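Local atomic coordinates of PilX (Neisseria meningitidis, PDB entry 2OPD), a protein that is a minor type IV pilin, a low-abundance component of the pilus system that probably supports the aggregation and adhesion of the meningococcus. Residues K58-V63 with V79-T84. Residues are numbered along the deposited sequence; the frame is centred on the assembly and turned at random.
Sequences KYNVSV and VPKTGT
N60 and K81 meet where strand 59-65 passes the turn that follows strand 74-80, their side chains crossing at about a right angle. The extended K81 chain runs past the K58 carbonyl and brings CE to 3.3 Å from N60 OD1, while the same CE passes Y59 O at 3.5 Å, so a methylene meets two oxygens. Y59 turns the other way. With CG anti to its own carbonyl carbon (chi1 -70°), its ring presents an edge to the V79–P80 peptide, CD2 lying 3.9 Å from P80 N, and CE2 approaches the proline ring at CG. Y59 also touches Y8 and L12 of helix 4-29. The backbones pair as well: N60 and V79 exchange two hydrogen bonds, and K81 N reaches K58 O in a nearly straight bond of 2.7 Å (173°), although tilted from the carbonyl plane. P80 faces Y59 in a non-hydrogen-bonded pair, so the N-H that proline lacks is not needed for this pairing. Beyond it, T84 OG1 donates a hydrogen bond to K81 O at 2.6 Å across a type II turn with G83 at its third position. This is the antiparallel β-hairpin of strands 59-65 and 74-80, at the sheet edge in the type IV pilin fold.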
loop_
_atom_site.group_PDB
_atom_site.type_symbol
_atom_site.label_atom_id
_atom_site.label_comp_id
_atom_site.label_asym_id
_atom_site.label_seq_id
_atom_site.Cartn_x
_atom_site.Cartn_y
_atom_site.Cartn_z
ATOM N N LYS A 58 13.219 -4.552 -1.995
ATOM C CA LYS A 58 13.118 -3.322 -2.755
ATOM C C LYS A 58 12.116 -2.315 -2.194
ATOM O O LYS A 58 12.330 -1.121 -2.283
ATOM C CB LYS A 58 12.769 -3.626 -4.208
ATOM C CG LYS A 58 13.794 -4.497 -4.890
ATOM C CD LYS A 58 14.156 -3.981 -6.273
ATOM C CE LYS A 58 15.650 -4.255 -6.618
ATOM N NZ LYS A 58 16.287 -3.177 -7.482
ATOM N N TYR A 59 11.043 -2.807 -1.590
ATOM C CA TYR A 59 9.920 -1.969 -1.330
ATOM C C TYR A 59 9.515 -2.108 0.139
ATOM O O TYR A 59 9.751 -3.172 0.717
ATOM C CB TYR A 59 8.810 -2.401 -2.277
ATOM C CG TYR A 59 9.036 -2.065 -3.762
ATOM C CD1 TYR A 59 9.152 -3.065 -4.700
ATOM C CD2 TYR A 59 9.087 -0.772 -4.203
ATOM C CE1 TYR A 59 9.342 -2.800 -6.026
ATOM C CE2 TYR A 59 9.257 -0.492 -5.543
ATOM C CZ TYR A 59 9.382 -1.533 -6.454
ATOM O OH TYR A 59 9.565 -1.303 -7.810
ATOM N N ASN A 60 9.025 -1.028 0.756
ATOM C CA ASN A 60 8.311 -1.073 2.041
ATOM C C ASN A 60 6.780 -0.935 1.780
ATOM O O ASN A 60 6.340 -0.100 0.970
ATOM C CB ASN A 60 8.695 0.073 2.973
ATOM C CG ASN A 60 10.113 -0.062 3.611
ATOM O OD1 ASN A 60 10.575 -1.159 3.956
ATOM N ND2 ASN A 60 10.774 1.092 3.815
ATOM N N VAL A 61 5.968 -1.720 2.466
ATOM C CA VAL A 61 4.532 -1.566 2.372
ATOM C C VAL A 61 3.974 -1.154 3.706
ATOM O O VAL A 61 4.362 -1.686 4.721
ATOM C CB VAL A 61 3.825 -2.854 1.952
ATOM C CG1 VAL A 61 2.305 -2.599 1.960
ATOM C CG2 VAL A 61 4.243 -3.215 0.569
ATOM N N SER A 62 3.043 -0.205 3.729
ATOM C CA SER A 62 2.545 0.188 5.039
ATOM C C SER A 62 1.104 0.591 4.905
ATOM O O SER A 62 0.683 1.046 3.838
ATOM C CB SER A 62 3.435 1.308 5.631
ATOM O OG SER A 62 3.451 2.444 4.770
ATOM N N VAL A 63 0.341 0.391 5.972
ATOM C CA VAL A 63 -1.083 0.716 5.981
ATOM C C VAL A 63 -1.365 2.142 6.556
ATOM O O VAL A 63 -0.815 2.537 7.574
ATOM C CB VAL A 63 -1.887 -0.430 6.669
ATOM C CG1 VAL A 63 -1.434 -0.618 8.093
ATOM C CG2 VAL A 63 -3.374 -0.197 6.599
ATOM N N VAL A 79 6.514 1.811 -1.359
ATOM C CA VAL A 79 7.517 2.785 -1.783
ATOM C C VAL A 79 8.897 2.223 -1.594
ATOM O O VAL A 79 9.125 1.441 -0.679
ATOM C CB VAL A 79 7.458 4.126 -0.961
ATOM C CG1 VAL A 79 6.101 4.764 -1.071
ATOM C CG2 VAL A 79 7.863 3.911 0.515
ATOM N N PRO A 80 9.847 2.621 -2.448
ATOM C CA PRO A 80 11.172 1.976 -2.362
ATOM C C PRO A 80 11.845 2.062 -1.004
ATOM O O PRO A 80 11.701 3.063 -0.267
ATOM C CB PRO A 80 11.991 2.696 -3.424
ATOM C CG PRO A 80 10.941 3.199 -4.424
ATOM C CD PRO A 80 9.750 3.586 -3.558
ATOM N N LYS A 81 12.560 1.001 -0.664
ATOM C CA LYS A 81 13.448 1.023 0.469
ATOM C C LYS A 81 14.586 1.954 0.109
ATOM O O LYS A 81 14.983 2.077 -1.047
ATOM C CB LYS A 81 14.017 -0.374 0.765
ATOM C CG LYS A 81 12.989 -1.409 1.151
ATOM C CD LYS A 81 13.664 -2.550 1.913
ATOM C CE LYS A 81 12.638 -3.420 2.598
ATOM N NZ LYS A 81 13.243 -4.404 3.527
ATOM N N THR A 82 15.148 2.594 1.107
ATOM C CA THR A 82 16.165 3.564 0.832
ATOM C C THR A 82 17.542 2.953 0.456
ATOM O O THR A 82 17.881 1.844 0.846
ATOM C CB THR A 82 16.272 4.511 1.999
ATOM O OG1 THR A 82 16.942 5.702 1.566
ATOM C CG2 THR A 82 17.018 3.818 3.134
ATOM N N GLY A 83 18.298 3.692 -0.348
ATOM C CA GLY A 83 19.529 3.211 -0.937
ATOM C C GLY A 83 19.404 2.374 -2.204
ATOM O O GLY A 83 20.398 2.130 -2.892
ATOM N N THR A 84 18.195 1.946 -2.531
ATOM C CA THR A 84 17.982 1.140 -3.735
ATOM C C THR A 84 18.043 1.892 -5.060
ATOM O O THR A 84 18.165 1.259 -6.111
ATOM C CB THR A 84 16.631 0.411 -3.686
ATOM O OG1 THR A 84 15.577 1.371 -3.529
ATOM C CG2 THR A 84 16.609 -0.649 -2.547
#